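Local coordinates for serine racemase (Enterococcus faecalis, PDB 4ECL), which is a racemase of the alanine racemase family, built from a TIM-barrel domain and a C-terminal domain rich in beta strands, at residues 44-49 with 70-75; 58-63 with 78-83; 266-271 with 309-314; 287-292 with 351-356. All coordinates share one frame; numbering follows the deposited sequence.

Contact 1: residues 44-49 with 70-75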
# COMPACT_ATOMS: atom_id res chain seq x y z
N HIS A 44 -9.15 -4.93 5.66
CA HIS A 44 -10.54 -5.30 5.48
C HIS A 44 -11.48 -4.10 5.52
O HIS A 44 -12.66 -4.22 5.21
CB HIS A 44 -10.96 -6.30 6.57
CG HIS A 44 -10.33 -7.65 6.41
ND1 HIS A 44 -8.98 -7.85 6.57
CD2 HIS A 44 -10.86 -8.85 6.10
CE1 HIS A 44 -8.70 -9.13 6.35
NE2 HIS A 44 -9.82 -9.75 6.07
N GLY A 45 -10.95 -2.95 5.91
CA GLY A 45 -11.79 -1.78 6.10
C GLY A 45 -12.13 -1.60 7.56
O GLY A 45 -12.94 -2.34 8.11
N MSE A 46 -11.52 -0.61 8.20
CA MSE A 46 -11.70 -0.43 9.63
C MSE A 46 -13.12 -0.02 9.99
O MSE A 46 -13.66 -0.47 11.00
CB MSE A 46 -10.69 0.56 10.21
CG MSE A 46 -10.41 0.31 11.70
SE MSE A 46 -9.19 1.59 12.49
CE MSE A 46 -7.66 1.33 11.32
N TYR A 47 -13.73 0.82 9.16
CA TYR A 47 -15.09 1.28 9.43
C TYR A 47 -16.07 0.12 9.35
O TYR A 47 -16.87 -0.11 10.26
CB TYR A 47 -15.49 2.38 8.45
CG TYR A 47 -16.92 2.85 8.63
CD1 TYR A 47 -17.30 3.54 9.77
CD2 TYR A 47 -17.89 2.61 7.66
CE1 TYR A 47 -18.60 3.97 9.95
CE2 TYR A 47 -19.20 3.03 7.84
CZ TYR A 47 -19.55 3.72 8.99
OH TYR A 47 -20.84 4.15 9.18
N GLU A 48 -15.97 -0.64 8.26
CA GLU A 48 -16.88 -1.74 8.02
C GLU A 48 -16.74 -2.79 9.11
O GLU A 48 -17.72 -3.20 9.71
CB GLU A 48 -16.64 -2.35 6.64
CG GLU A 48 -17.08 -1.46 5.47
CD GLU A 48 -16.08 -0.36 5.12
OE1 GLU A 48 -14.93 -0.38 5.61
OE2 GLU A 48 -16.44 0.55 4.33
N VAL A 49 -15.50 -3.20 9.37
CA VAL A 49 -15.27 -4.30 10.28
C VAL A 49 -15.61 -3.98 11.73
O VAL A 49 -16.34 -4.73 12.39
CB VAL A 49 -13.83 -4.82 10.16
CG1 VAL A 49 -13.49 -5.72 11.35
CG2 VAL A 49 -13.66 -5.54 8.85
N ILE A 70 -8.94 7.50 17.41
CA ILE A 70 -9.84 8.62 17.25
C ILE A 70 -10.85 8.36 16.11
O ILE A 70 -12.05 8.65 16.24
CB ILE A 70 -9.04 9.92 17.00
CG1 ILE A 70 -8.29 10.33 18.25
CG2 ILE A 70 -9.95 11.06 16.58
CD1 ILE A 70 -7.48 11.60 18.06
N ARG A 71 -10.37 7.78 15.01
CA ARG A 71 -11.27 7.41 13.90
C ARG A 71 -12.37 6.45 14.35
O ARG A 71 -13.53 6.62 13.98
CB ARG A 71 -10.48 6.81 12.73
CG ARG A 71 -9.88 7.87 11.82
CD ARG A 71 -8.87 7.27 10.87
NE ARG A 71 -9.49 6.32 9.96
CZ ARG A 71 -8.87 5.25 9.47
NH1 ARG A 71 -7.62 4.99 9.82
NH2 ARG A 71 -9.52 4.44 8.64
N LEU A 72 -12.01 5.47 15.18
CA LEU A 72 -12.99 4.52 15.70
C LEU A 72 -14.08 5.24 16.47
O LEU A 72 -15.26 4.96 16.29
CB LEU A 72 -12.34 3.47 16.59
CG LEU A 72 -11.38 2.54 15.85
CD1 LEU A 72 -11.00 1.39 16.76
CD2 LEU A 72 -12.08 2.03 14.60
N ARG A 73 -13.67 6.17 17.32
CA ARG A 73 -14.62 6.98 18.09
C ARG A 73 -15.55 7.76 17.17
O ARG A 73 -16.74 7.91 17.46
CB ARG A 73 -13.87 7.95 19.02
CG ARG A 73 -13.14 7.29 20.20
CD ARG A 73 -14.11 6.48 21.06
NE ARG A 73 -13.49 5.98 22.29
CZ ARG A 73 -13.79 4.83 22.87
NH1 ARG A 73 -14.71 4.03 22.33
NH2 ARG A 73 -13.17 4.46 23.99
N LYS A 74 -15.01 8.25 16.07
CA LYS A 74 -15.81 8.98 15.10
C LYS A 74 -16.75 8.05 14.34
O LYS A 74 -17.78 8.48 13.83
CB LYS A 74 -14.92 9.76 14.12
CG LYS A 74 -14.20 10.94 14.75
CD LYS A 74 -13.07 11.45 13.86
CE LYS A 74 -12.34 12.65 14.50
NZ LYS A 74 -11.13 13.09 13.73
N TYR A 75 -16.39 6.77 14.25
CA TYR A 75 -17.27 5.79 13.61
C TYR A 75 -18.40 5.37 14.54
O TYR A 75 -19.28 4.61 14.16
CB TYR A 75 -16.49 4.54 13.18
CG TYR A 75 -15.46 4.78 12.11
CD1 TYR A 75 -15.55 5.88 11.26
CD2 TYR A 75 -14.40 3.89 11.93
CE1 TYR A 75 -14.60 6.10 10.27
CE2 TYR A 75 -13.45 4.10 10.94
CZ TYR A 75 -13.56 5.21 10.12
OH TYR A 75 -12.61 5.41 9.14
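Tyr47 and Tyr75 form a T-shaped stack where helix 46-55 meets the C-terminal end of the 66-74 region, in the outer helical layer of the TIM barrel. The edge of Tyr47 is turned to one face of Tyr75, with ring centroids 4.7 Å apart and planes at 72°. Tyr47 CD1 comes to 3.2 Å from Tyr75 CG. Tyr47 CB adds a CH-pi contact over the same ring. Arg71 O lies over the opposite face of Tyr75, so this ring is held between two neighbours. The pair is tight, although Tyr47 itself is on the solvent side.

The buried part is apolar. Met46, modelled as selenomethionine, sends SE to 3.6 Å from Leu72 CD2, and the two side chains cross at about a right angle. Its bend at chi3 (-58°) carries CE toward Arg71, but that meeting is loose: Met46 CE stays 4.0 Å from Arg71 NH1. The main partner of the Arg71 guanidinium is Glu40, in a salt bridge. Glu40 also accepts from Met46 N through its OE1, so one carboxylate holds the first turn of helix 46-55 and the Arg71 guanidinium. Within 70-75 a weak hydrogen bond runs from Arg71 NE to Tyr75 OH, 3.4 Å long.

Contact 2: residues 58-63 with 78-83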
# COMPACT_ATOMS: atom_id res chain seq x y z
N VAL A 58 -18.51 -7.77 20.30
CA VAL A 58 -17.11 -7.54 20.66
C VAL A 58 -17.05 -6.22 21.40
O VAL A 58 -17.61 -5.22 20.94
CB VAL A 58 -16.21 -7.49 19.42
CG1 VAL A 58 -14.79 -7.08 19.80
CG2 VAL A 58 -16.22 -8.83 18.68
N SER A 59 -16.38 -6.20 22.56
CA SER A 59 -16.35 -5.00 23.39
C SER A 59 -14.94 -4.53 23.75
O SER A 59 -14.74 -3.84 24.75
CB SER A 59 -17.17 -5.25 24.65
OG SER A 59 -16.95 -6.56 25.13
N SER A 60 -13.97 -4.89 22.92
CA SER A 60 -12.58 -4.50 23.12
C SER A 60 -11.80 -4.49 21.80
O SER A 60 -11.81 -5.47 21.05
CB SER A 60 -11.91 -5.46 24.11
OG SER A 60 -10.68 -4.95 24.57
N PHE A 61 -11.12 -3.37 21.52
CA PHE A 61 -10.38 -3.20 20.26
C PHE A 61 -8.95 -2.70 20.49
O PHE A 61 -8.68 -1.95 21.44
CB PHE A 61 -11.12 -2.24 19.31
CG PHE A 61 -12.50 -2.70 18.97
CD1 PHE A 61 -12.70 -3.59 17.92
CD2 PHE A 61 -13.59 -2.31 19.73
CE1 PHE A 61 -13.97 -4.06 17.63
CE2 PHE A 61 -14.86 -2.77 19.45
CZ PHE A 61 -15.05 -3.65 18.40
N ALA A 62 -8.03 -3.13 19.62
CA ALA A 62 -6.65 -2.67 19.63
C ALA A 62 -6.33 -1.98 18.30
O ALA A 62 -6.68 -2.49 17.24
CB ALA A 62 -5.72 -3.84 19.84
N VAL A 63 -5.66 -0.83 18.36
CA VAL A 63 -5.21 -0.14 17.15
C VAL A 63 -3.74 0.17 17.30
O VAL A 63 -3.19 0.07 18.40
CB VAL A 63 -5.95 1.19 16.96
CG1 VAL A 63 -7.36 0.94 16.46
CG2 VAL A 63 -5.96 1.97 18.26
N SER A 78 -17.92 2.62 20.82
CA SER A 78 -18.06 3.05 22.21
C SER A 78 -17.29 2.15 23.16
O SER A 78 -17.09 2.51 24.32
CB SER A 78 -19.53 3.06 22.61
OG SER A 78 -20.02 1.73 22.67
N SER A 79 -16.86 1.00 22.67
CA SER A 79 -16.10 0.05 23.49
C SER A 79 -14.68 0.55 23.80
O SER A 79 -14.21 1.54 23.22
CB SER A 79 -16.03 -1.31 22.81
OG SER A 79 -17.33 -1.80 22.56
N GLU A 80 -14.01 -0.15 24.70
CA GLU A 80 -12.63 0.21 25.02
C GLU A 80 -11.73 -0.02 23.81
O GLU A 80 -11.94 -0.94 23.01
CB GLU A 80 -12.12 -0.56 26.25
CG GLU A 80 -12.04 -2.07 26.09
CD GLU A 80 -11.80 -2.79 27.41
OE1 GLU A 80 -11.82 -2.12 28.47
OE2 GLU A 80 -11.61 -4.03 27.40
N ILE A 81 -10.74 0.86 23.68
CA ILE A 81 -9.77 0.80 22.60
C ILE A 81 -8.37 0.93 23.19
O ILE A 81 -8.11 1.83 23.99
CB ILE A 81 -10.01 1.94 21.59
CG1 ILE A 81 -11.44 1.91 21.05
CG2 ILE A 81 -8.98 1.89 20.45
CD1 ILE A 81 -11.86 3.20 20.37
N LEU A 82 -7.47 0.04 22.79
CA LEU A 82 -6.08 0.09 23.23
C LEU A 82 -5.18 0.50 22.07
O LEU A 82 -5.19 -0.14 21.01
CB LEU A 82 -5.64 -1.29 23.72
CG LEU A 82 -4.17 -1.45 24.10
CD1 LEU A 82 -3.81 -0.48 25.22
CD2 LEU A 82 -3.86 -2.90 24.51
N ILE A 83 -4.41 1.56 22.26
CA ILE A 83 -3.37 1.96 21.31
C ILE A 83 -2.10 1.22 21.64
O ILE A 83 -1.51 1.44 22.71
CB ILE A 83 -3.10 3.45 21.39
CG1 ILE A 83 -4.40 4.21 21.16
CG2 ILE A 83 -2.02 3.87 20.39
CD1 ILE A 83 -4.38 5.59 21.71
O HOH W 1 -16.22 -1.66 26.49
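Three backbone hydrogen bonds join Phe61 and Val63 to Glu80 and Leu82, as a parallel pair in the beta-alpha-beta unit of the TIM barrel. Phe61 N gives to Glu80 O at 3.0 Å. Leu82 N gives to Phe61 O at 2.7 Å, and this donor lies in the carbonyl plane. Val63 N gives to Leu82 O at 2.8 Å, nearly straight on to the carbonyl.

A side-chain bond lies near the start of the strands. Ser60 OG donates to Glu80 OE2 at 3.1 Å, on the anti side of the carboxylate and 19° out of its plane. Tyr217 OH bonds the same oxygen. Glu80 CG sits between its backbone N and carbonyl carbon (chi1 63°), and the extended chain beyond it reaches across to Ser60. A water bridges Ser59 O and Glu80 N.

Packing is apolar on the face of Phe61, Val63, Ile81 and Ile83. Helices 46-55 and 66-74 cover parts of it, through Leu53 on Phe61 and Leu72 on Val63 and Ile81. Ser79 CB meets the edge of the Phe61 ring. Val63 CG2 touches both neighbours, with Ile81 CG2 at 3.7 Å and Ile83 CG1 at 4.0 Å.

Contact 3: residues 266-271 with 309-314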
# COMPACT_ATOMS: atom_id res chain seq x y z
N SER A 266 7.06 -6.87 -22.70
CA SER A 266 7.94 -7.57 -21.78
C SER A 266 8.17 -8.97 -22.33
O SER A 266 7.23 -9.74 -22.54
CB SER A 266 7.35 -7.66 -20.37
OG SER A 266 6.21 -8.51 -20.35
N ARG A 267 9.44 -9.30 -22.55
CA ARG A 267 9.86 -10.64 -22.94
C ARG A 267 9.36 -11.69 -21.94
O ARG A 267 9.57 -12.89 -22.11
CB ARG A 267 11.39 -10.70 -23.13
CG ARG A 267 12.22 -10.68 -21.84
CD ARG A 267 12.08 -9.39 -21.03
NE ARG A 267 12.13 -8.20 -21.87
CZ ARG A 267 13.24 -7.55 -22.18
NH1 ARG A 267 14.41 -7.98 -21.73
NH2 ARG A 267 13.19 -6.47 -22.95
N ALA A 268 8.69 -11.21 -20.90
CA ALA A 268 8.03 -12.01 -19.90
C ALA A 268 6.90 -12.87 -20.46
O ALA A 268 6.49 -13.86 -19.82
CB ALA A 268 7.47 -11.09 -18.86
N PHE A 269 6.39 -12.48 -21.62
CA PHE A 269 5.29 -13.21 -22.23
C PHE A 269 5.29 -13.15 -23.74
O PHE A 269 5.24 -12.08 -24.34
CB PHE A 269 3.94 -12.69 -21.74
CG PHE A 269 2.77 -13.39 -22.37
CD1 PHE A 269 2.54 -14.74 -22.13
CD2 PHE A 269 1.90 -12.71 -23.20
CE1 PHE A 269 1.47 -15.39 -22.71
CE2 PHE A 269 0.82 -13.35 -23.77
CZ PHE A 269 0.61 -14.69 -23.53
N THR A 270 5.34 -14.33 -24.36
CA THR A 270 5.18 -14.45 -25.80
C THR A 270 4.19 -15.57 -26.03
O THR A 270 4.44 -16.70 -25.61
CB THR A 270 6.51 -14.80 -26.48
OG1 THR A 270 7.41 -13.69 -26.37
CG2 THR A 270 6.28 -15.14 -27.95
N ALA A 271 3.06 -15.26 -26.65
CA ALA A 271 2.00 -16.24 -26.81
C ALA A 271 2.47 -17.40 -27.68
O ALA A 271 3.07 -17.19 -28.74
CB ALA A 271 0.74 -15.60 -27.40
N VAL A 309 -0.65 -12.55 -17.35
CA VAL A 309 0.31 -12.49 -18.45
C VAL A 309 1.03 -11.14 -18.47
O VAL A 309 0.41 -10.09 -18.31
CB VAL A 309 -0.36 -12.80 -19.80
CG1 VAL A 309 -0.98 -14.18 -19.77
CG2 VAL A 309 -1.42 -11.77 -20.12
N GLY A 310 2.36 -11.19 -18.63
CA GLY A 310 3.17 -10.00 -18.66
C GLY A 310 3.34 -9.39 -17.28
O GLY A 310 2.93 -9.97 -16.28
N LYS A 311 3.94 -8.20 -17.23
CA LYS A 311 4.17 -7.51 -15.97
C LYS A 311 2.88 -6.88 -15.47
O LYS A 311 2.00 -6.50 -16.27
CB LYS A 311 5.24 -6.44 -16.12
CG LYS A 311 6.48 -6.91 -16.87
CD LYS A 311 7.18 -8.04 -16.12
CE LYS A 311 7.85 -7.55 -14.84
NZ LYS A 311 8.63 -8.62 -14.14
N ILE A 312 2.75 -6.77 -14.15
CA ILE A 312 1.64 -6.08 -13.53
C ILE A 312 1.93 -4.59 -13.52
O ILE A 312 3.00 -4.16 -13.13
CB ILE A 312 1.40 -6.57 -12.10
CG1 ILE A 312 1.04 -8.06 -12.11
CG2 ILE A 312 0.31 -5.74 -11.43
CD1 ILE A 312 0.77 -8.65 -10.74
N CYS A 313 0.98 -3.78 -13.98
CA CYS A 313 1.21 -2.35 -14.03
C CYS A 313 0.68 -1.67 -12.79
O CYS A 313 0.18 -2.31 -11.88
CB CYS A 313 0.60 -1.73 -15.29
SG CYS A 313 1.27 -2.45 -16.79
N MSE A 314 0.79 -0.35 -12.76
CA MSE A 314 0.40 0.42 -11.60
C MSE A 314 -1.11 0.38 -11.39
O MSE A 314 -1.57 0.31 -10.24
CB MSE A 314 0.90 1.85 -11.73
CG MSE A 314 0.42 2.79 -10.66
SE MSE A 314 1.59 4.33 -10.64
CE MSE A 314 0.41 5.61 -9.98
O HOH W 2 3.58 -13.71 -18.42
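Phe269 lays its ring over Val309, joining two loops of the beta-rich C-terminal domain. The first loop carries a type I beta turn from Ser266 to Phe269. The second follows strand 304-309. No direct hydrogen bond crosses between them.

The main contact is CH-pi. Val309 CB stands 4.0 Å from the Phe269 ring centroid and only 5° off the ring normal. Val309 CG1 reaches toward the far rim, 4.0 Å from Phe269 CE1. The ring is turned to this place with CG opposite the backbone N (chi1 179°). Next to it, Phe269 CB packs on Gly310 N at 3.8 Å. Lys311 comes alongside the turn with its aliphatic part: its CG is 3.7 Å from Ser266 CB. Bends at chi2 and chi3 fold the Lys311 chain back, and its CD lies 4.1 Å from Ala268 CB. Gly310 takes a positive phi (74°), which favours glycine, and Ser266 OG lies near its CA.

One water carries the polar link. It accepts from Gly310 N at 2.8 Å and donates to Ala268 O at 3.2 Å.

The next shell holds the two backbones. Phe269 N bonds Ser266 O within the turn. Ser262 OG bonds both Ser266 O and Phe269 O. Val309 is paired with Ala318 of strand 317-320. The second subunit reaches this loop: its Arg132 bonds Lys311 O. Behind the Phe269 ring, on the face opposite Val309, Ala271 N lies 4.0 Å above the ring plane, offset toward the rim.

Contact 4: residues 287-292 with 351-356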
# COMPACT_ATOMS: atom_id res chain seq x y z
N GLY A 287 -2.46 -2.39 -4.45
CA GLY A 287 -1.96 -3.32 -3.45
C GLY A 287 -1.88 -4.75 -3.94
O GLY A 287 -1.69 -5.67 -3.15
N PHE A 288 -2.05 -4.96 -5.23
CA PHE A 288 -1.84 -6.29 -5.77
C PHE A 288 -0.37 -6.35 -6.22
O PHE A 288 -0.00 -5.75 -7.22
CB PHE A 288 -2.82 -6.57 -6.92
CG PHE A 288 -2.93 -8.02 -7.30
CD1 PHE A 288 -3.51 -8.94 -6.43
CD2 PHE A 288 -2.46 -8.47 -8.53
CE1 PHE A 288 -3.61 -10.27 -6.78
CE2 PHE A 288 -2.55 -9.80 -8.89
CZ PHE A 288 -3.13 -10.71 -8.01
N PRO A 289 0.47 -7.06 -5.45
CA PRO A 289 1.94 -7.00 -5.57
C PRO A 289 2.49 -7.25 -6.98
O PRO A 289 2.15 -8.24 -7.61
CB PRO A 289 2.40 -8.12 -4.64
CG PRO A 289 1.27 -8.32 -3.68
CD PRO A 289 0.03 -8.04 -4.45
N ARG A 290 3.35 -6.36 -7.44
CA ARG A 290 3.95 -6.49 -8.76
C ARG A 290 4.73 -7.79 -8.95
O ARG A 290 4.84 -8.29 -10.07
CB ARG A 290 4.84 -5.29 -9.05
CG ARG A 290 5.32 -5.21 -10.47
CD ARG A 290 6.13 -3.94 -10.73
NE ARG A 290 6.58 -3.90 -12.11
CZ ARG A 290 7.74 -4.40 -12.54
NH1 ARG A 290 8.58 -4.97 -11.67
NH2 ARG A 290 8.07 -4.33 -13.82
N ASN A 291 5.26 -8.37 -7.88
CA ASN A 291 6.02 -9.62 -8.01
C ASN A 291 5.14 -10.84 -8.32
O ASN A 291 5.64 -11.95 -8.52
CB ASN A 291 6.94 -9.86 -6.81
CG ASN A 291 6.17 -10.13 -5.53
OD1 ASN A 291 4.95 -10.32 -5.55
ND2 ASN A 291 6.88 -10.15 -4.40
N LEU A 292 3.83 -10.64 -8.36
CA LEU A 292 2.93 -11.67 -8.88
C LEU A 292 2.93 -11.72 -10.43
O LEU A 292 2.23 -12.55 -11.03
CB LEU A 292 1.51 -11.43 -8.36
CG LEU A 292 1.37 -11.56 -6.84
CD1 LEU A 292 -0.04 -11.25 -6.36
CD2 LEU A 292 1.80 -12.97 -6.42
N GLU A 351 1.97 -16.49 -0.39
CA GLU A 351 3.10 -17.37 -0.67
C GLU A 351 3.67 -17.09 -2.06
O GLU A 351 4.89 -17.04 -2.24
CB GLU A 351 2.69 -18.83 -0.51
CG GLU A 351 3.83 -19.82 -0.72
CD GLU A 351 3.43 -21.25 -0.37
OE1 GLU A 351 2.95 -21.48 0.76
OE2 GLU A 351 3.59 -22.15 -1.23
N SER A 352 2.79 -16.88 -3.04
CA SER A 352 3.21 -16.60 -4.41
C SER A 352 3.96 -15.29 -4.50
O SER A 352 4.83 -15.12 -5.35
CB SER A 352 2.00 -16.52 -5.36
OG SER A 352 1.36 -17.77 -5.50
N ALA A 353 3.60 -14.35 -3.62
CA ALA A 353 4.22 -13.03 -3.61
C ALA A 353 5.47 -13.01 -2.74
O ALA A 353 6.05 -11.95 -2.51
CB ALA A 353 3.23 -11.98 -3.13
N GLU A 354 5.86 -14.19 -2.26
CA GLU A 354 6.98 -14.34 -1.34
C GLU A 354 6.83 -13.43 -0.13
O GLU A 354 7.77 -12.75 0.30
CB GLU A 354 8.31 -14.12 -2.05
CG GLU A 354 8.68 -15.26 -2.98
CD GLU A 354 10.09 -15.16 -3.49
OE1 GLU A 354 10.57 -14.03 -3.70
OE2 GLU A 354 10.72 -16.22 -3.68
N SER A 355 5.63 -13.42 0.43
CA SER A 355 5.27 -12.52 1.50
C SER A 355 4.52 -13.30 2.56
O SER A 355 4.62 -14.52 2.64
CB SER A 355 4.41 -11.38 0.92
OG SER A 355 3.85 -10.56 1.93
N ILE A 356 3.77 -12.60 3.40
CA ILE A 356 2.94 -13.24 4.38
C ILE A 356 1.60 -12.55 4.37
O ILE A 356 1.50 -11.39 3.97
CB ILE A 356 3.51 -13.14 5.82
CG1 ILE A 356 3.82 -11.68 6.16
CG2 ILE A 356 4.73 -14.02 5.99
CD1 ILE A 356 3.92 -11.44 7.64
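Asn291 and Ala353 make the one hydrogen bond between these segments. Asn291 ND2 gives to Ala353 O at 2.7 Å, but the bond is bent, with 133° at the hydrogen. The donor stands above the carbonyl plane, 40° out of it. Asn291 CG lies between its backbone N and carbonyl carbon (chi1 67°), which turns the amide across Ala353. Asn291 OD1 is buried against Ala353 CB at 3.4 Å and has no polar partner in the model.

The apolar contacts centre on Ala353. Leu292 CD2 is 3.7 Å from Ala353 CB and equally close to Ser352 CB. Pro289 CG touches Ala353 CB more loosely, at 4.2 Å. The other branch of Leu292, CD1, lies over a face of the Phe288 ring.

Backbone bonds shape both sides. Leu292 N bonds Pro289 O in the 3-10 segment 290-292. Glu354 N bonds Glu351 O at 3.0 Å and Ser355 N reaches Ala350 O, a Schellman motif with Glu354, at positive phi, as its C-prime residue.

The second subunit is close: its Glu359 bonds Arg290 N, and its Arg290 packs on Ile356. The Schellman motif ends helix 346-352, and Ile356 occupies the N-cap position of helix 357-362. Residues 287-292 are part of the loop between strands 275-280 and 298-301. The contact thus joins this strand connection to the end of helix 346-352, just before helix 357-362 begins.

Contacts 1 and 2 share the TIM-barrel domain and touch. Helix 66-74, which supplies one side of contact 1, links the two strands of contact 2, and Arg73 NH1 probably bonds Ser79 O. Contact 2 is the buried strand pair, held mostly by backbone bonds. Contact 1 is partly buried and relies on rings and apolar side chains. Contacts 3 and 4 belong to the C-terminal domain and also touch, with Ile312 packing on Pro289 and Leu292. Both reach the second subunit. Contact 4 is buried and combines apolar packing on Ala353 with one bent hydrogen bond from an asparagine amide. Contact 3 is partly buried; its polar link is a water, with no direct hydrogen bond.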